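Local coordinates for protein putative peptidase (Chlamydophila abortus, PDB 3CE2) that probably acts as a zinc-dependent oligopeptidase of the M3B family, cutting small bioactive peptides, at residues 340-344 with 435-440; 441-445 with 457-461. All coordinates share one frame; numbering follows the deposited sequence.

How the contacts relate
Following the chain from its N-terminal side, helix 330-340 ends in the turn 340-344, which leads into helix 345-357. Contact 1 brings that turn back against helix 431-447, closing a span of 90 residues that includes the three-stranded sheet and helix 394-416 with His-402 and His-406 of the zinc site. Contact 2 follows in series: after helix 431-447 the chain reverses, and residues 441-445 pack on 457-461 of helix 451-487. The two contacts neither nest nor cross. Their centres lie 11 Å apart, joined by a probable hydrogen bond between Ser-340 O and Ser-443 OG and by packing of Met-438 on Cys-461.

Contact 1. Residues 340-344 with 435-440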
# COMPACT_ATOMS: atom_id res chain seq x y z
N SER A 340 -17.08 17.54 3.14
CA SER A 340 -17.08 16.31 2.35
C SER A 340 -17.02 15.03 3.19
O SER A 340 -17.57 14.00 2.80
CB SER A 340 -15.92 16.30 1.36
OG SER A 340 -16.11 17.30 0.39
N LEU A 341 -16.34 15.10 4.32
CA LEU A 341 -16.19 13.93 5.15
C LEU A 341 -17.23 13.87 6.26
O LEU A 341 -17.20 12.93 7.07
CB LEU A 341 -14.77 13.86 5.71
CG LEU A 341 -13.65 13.86 4.66
CD1 LEU A 341 -12.31 13.58 5.31
CD2 LEU A 341 -13.91 12.87 3.54
N SER A 342 -18.15 14.83 6.30
CA SER A 342 -19.15 14.86 7.39
C SER A 342 -19.87 13.52 7.71
O SER A 342 -20.21 13.26 8.86
CB SER A 342 -20.17 16.01 7.24
OG SER A 342 -20.95 15.91 6.07
N PRO A 343 -20.10 12.67 6.71
CA PRO A 343 -20.67 11.38 7.12
C PRO A 343 -19.77 10.58 8.07
O PRO A 343 -20.21 9.58 8.62
CB PRO A 343 -20.84 10.63 5.80
CG PRO A 343 -20.94 11.71 4.78
CD PRO A 343 -19.97 12.77 5.25
N LEU A 344 -18.53 11.01 8.28
CA LEU A 344 -17.67 10.32 9.24
C LEU A 344 -17.91 10.85 10.64
O LEU A 344 -17.29 10.39 11.62
CB LEU A 344 -16.21 10.44 8.85
CG LEU A 344 -15.84 9.79 7.53
CD1 LEU A 344 -14.36 9.85 7.33
CD2 LEU A 344 -16.30 8.36 7.49
N LEU A 435 -10.94 5.18 1.45
CA LEU A 435 -12.29 5.59 1.86
C LEU A 435 -12.43 7.11 1.87
O LEU A 435 -13.40 7.64 1.34
CB LEU A 435 -12.67 5.00 3.22
CG LEU A 435 -14.08 5.31 3.75
CD1 LEU A 435 -14.63 4.16 4.59
CD2 LEU A 435 -14.15 6.61 4.52
N ASN A 436 -11.48 7.82 2.44
CA ASN A 436 -11.51 9.29 2.36
C ASN A 436 -11.51 9.84 0.93
O ASN A 436 -12.27 10.74 0.62
CB ASN A 436 -10.38 9.93 3.19
CG ASN A 436 -10.70 9.97 4.66
OD1 ASN A 436 -11.72 9.45 5.10
ND2 ASN A 436 -9.82 10.57 5.45
N GLU A 437 -10.67 9.31 0.04
CA GLU A 437 -10.68 9.77 -1.34
C GLU A 437 -12.07 9.61 -1.89
O GLU A 437 -12.60 10.53 -2.48
CB GLU A 437 -9.76 8.93 -2.21
CG GLU A 437 -8.32 9.39 -2.26
CD GLU A 437 -7.40 8.29 -2.80
OE1 GLU A 437 -7.46 7.99 -4.01
OE2 GLU A 437 -6.63 7.71 -2.00
N MET A 438 -12.64 8.43 -1.71
CA MET A 438 -13.94 8.07 -2.29
C MET A 438 -15.08 8.91 -1.75
O MET A 438 -15.90 9.41 -2.50
CB MET A 438 -14.21 6.58 -2.10
CG MET A 438 -13.25 5.69 -2.91
SD MET A 438 -13.60 5.78 -4.69
CE MET A 438 -11.96 5.92 -5.37
N LEU A 439 -15.12 9.07 -0.44
CA LEU A 439 -16.06 9.94 0.22
C LEU A 439 -16.01 11.35 -0.35
O LEU A 439 -17.04 11.94 -0.64
CB LEU A 439 -15.74 9.99 1.71
CG LEU A 439 -16.73 10.66 2.66
CD1 LEU A 439 -18.21 10.48 2.22
CD2 LEU A 439 -16.49 10.14 4.08
N LEU A 440 -14.81 11.90 -0.48
CA LEU A 440 -14.66 13.26 -1.01
C LEU A 440 -15.34 13.40 -2.39
O LEU A 440 -16.19 14.27 -2.58
CB LEU A 440 -13.19 13.62 -1.08
CG LEU A 440 -12.79 14.84 -1.90
CD1 LEU A 440 -13.07 16.09 -1.14
CD2 LEU A 440 -11.31 14.79 -2.27
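Leu-439 reaches from helix 431-447 toward the turn 340-344, and its branches pack against that turn. Its CB meets CD2 of Leu-341 at 3.9 Å. One bond further, CG lies 3.4 Å from the backbone O of Ser-340 and also touches CD2 of Leu-341. There the side chain forks: CD1 of Leu-439 lies by the same carbonyl and by CG of Pro-343 (3.9 Å), while CD2 packs on CG of Leu-344 at 3.5 Å. CG stands anti to the backbone N (chi1 -170°), which carries both methyls outward from the helix. Pro-343 and Leu-344 each run alongside Leu-439 in the opposite direction. One turn earlier on the helix, the Asn-436 amide lies against the leucines: OD1 is 3.5 Å from CD1 of Leu-344, and ND2 is 3.9 Å from CD1 of Leu-341, the side chains of Asn-436 and Leu-341 crossing at about a right angle. Hydrogen bonds from ND2 to Ala-401 O and Tyr-348 OH satisfy this buried nitrogen and limit rotation of the amide. At the far end of the contact, CD1 of Leu-440 rests 3.6 Å from OG of Ser-340, a hydroxyl bonded to Leu-336 O within its own helix. The contact is thus mainly apolar packing of the end of helix 330-340 and the 3-10 turn that follows it on helix 431-447, about 10 Å from a bound zinc at the Asn-436 side chain. Around it, Leu-341 also packs on helix 345-357, while Pro-343 and Leu-435 both touch helix 536-553.

Contact 2. Residues 441-445 with 457-461; sequences MDSML and ILTRC
Met-441 opens an antiparallel helix hairpin, extending from helix 431-447 to the flank of helix 451-487. The axes of the two short segments run antiparallel, at 163° between their N-to-C directions, and approach to 10.2 Å, a separation bridged by apolar side chains. CB of Met-441 lies 3.8 Å from CG2 of Ile-457, and CG passes the same methyl. The chain then stays extended (chi2 169°, chi3 -160°), carrying SD of Met-441 to 3.5 Å from CB of Cys-461 and CE on to the side chain of Arg-460. Next along, Asp-442 forms a salt bridge with Lys-602 of helix 590-607, which packs beside the hairpin. Met-444 makes a lighter contact, its CB 4.1 Å from CD1 of Ile-457; it also touches Leu-394 of helix 394-416, the helix that carries the zinc ligands His-402 and His-406, and Arg-460 packs on the same leucine. Leu-445, a full helical turn after Met-441, lies on another side of Ile-457. Its CD2 comes within 3.7 Å of CG2 of Ile-457, so this gamma methyl sits between Met-441 CB and Leu-445 CD2. The other branch of Leu-445 turns to Leu-458, and those two side chains cross at about a right angle. Leu-445 and Leu-458 both go on to touch helix 590-607. Where they meet, CD1 of Leu-445 is 3.8 Å from CD2 of Leu-458.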
# COMPACT_ATOMS: atom_id res chain seq x y z
N MET A 441 -14.97 12.54 -3.33
CA MET A 441 -15.65 12.48 -4.63
C MET A 441 -17.17 12.25 -4.51
O MET A 441 -17.97 12.93 -5.14
CB MET A 441 -15.01 11.41 -5.52
CG MET A 441 -13.69 11.80 -6.16
SD MET A 441 -12.91 10.33 -6.91
CE MET A 441 -11.21 10.88 -7.01
N ASP A 442 -17.58 11.30 -3.69
CA ASP A 442 -19.01 11.12 -3.47
C ASP A 442 -19.72 12.40 -3.07
O ASP A 442 -20.76 12.74 -3.63
CB ASP A 442 -19.26 10.07 -2.41
CG ASP A 442 -20.73 9.73 -2.30
OD1 ASP A 442 -21.21 9.06 -3.23
OD2 ASP A 442 -21.39 10.14 -1.31
N SER A 443 -19.17 13.10 -2.09
CA SER A 443 -19.78 14.32 -1.58
C SER A 443 -19.76 15.44 -2.60
O SER A 443 -20.70 16.23 -2.66
CB SER A 443 -19.09 14.79 -0.32
OG SER A 443 -19.32 13.90 0.75
N MET A 444 -18.68 15.52 -3.38
CA MET A 444 -18.53 16.59 -4.38
C MET A 444 -19.53 16.42 -5.51
O MET A 444 -19.98 17.41 -6.07
CB MET A 444 -17.11 16.68 -4.92
CG MET A 444 -16.15 17.34 -3.98
SD MET A 444 -14.50 17.56 -4.69
CE MET A 444 -14.81 19.01 -5.71
N LEU A 445 -19.86 15.18 -5.86
CA LEU A 445 -20.89 14.91 -6.86
C LEU A 445 -22.22 15.41 -6.38
O LEU A 445 -22.88 16.19 -7.06
CB LEU A 445 -21.06 13.43 -7.06
CG LEU A 445 -20.05 12.76 -7.94
CD1 LEU A 445 -20.53 11.34 -8.18
CD2 LEU A 445 -19.93 13.56 -9.23
N ILE A 457 -15.44 14.03 -12.24
CA ILE A 457 -15.36 13.32 -10.96
C ILE A 457 -15.71 11.84 -11.08
O ILE A 457 -15.00 10.98 -10.57
CB ILE A 457 -16.30 13.93 -9.94
CG1 ILE A 457 -15.86 15.34 -9.63
CG2 ILE A 457 -16.34 13.09 -8.68
CD1 ILE A 457 -16.96 16.16 -9.00
N LEU A 458 -16.80 11.54 -11.76
CA LEU A 458 -17.21 10.15 -11.88
C LEU A 458 -16.14 9.36 -12.61
O LEU A 458 -15.92 8.19 -12.34
CB LEU A 458 -18.53 10.05 -12.63
CG LEU A 458 -19.74 10.30 -11.75
CD1 LEU A 458 -20.85 10.92 -12.56
CD2 LEU A 458 -20.19 8.99 -11.09
N THR A 459 -15.49 10.02 -13.55
CA THR A 459 -14.55 9.33 -14.40
C THR A 459 -13.28 8.99 -13.61
O THR A 459 -12.74 7.89 -13.72
CB THR A 459 -14.25 10.14 -15.67
OG1 THR A 459 -15.38 10.04 -16.55
CG2 THR A 459 -13.05 9.58 -16.38
N ARG A 460 -12.84 9.93 -12.77
CA ARG A 460 -11.63 9.75 -11.99
C ARG A 460 -11.84 8.61 -11.00
O ARG A 460 -10.97 7.75 -10.79
CB ARG A 460 -11.27 11.03 -11.26
CG ARG A 460 -9.88 10.99 -10.66
CD ARG A 460 -9.39 12.36 -10.26
NE ARG A 460 -10.31 12.98 -9.30
CZ ARG A 460 -11.15 13.97 -9.59
NH1 ARG A 460 -11.94 14.45 -8.64
NH2 ARG A 460 -11.21 14.47 -10.82
N CYS A 461 -13.02 8.62 -10.42
CA CYS A 461 -13.43 7.64 -9.46
C CYS A 461 -13.57 6.23 -10.03
O CYS A 461 -13.15 5.26 -9.40
CB CYS A 461 -14.76 8.10 -8.87
SG CYS A 461 -15.56 6.85 -7.93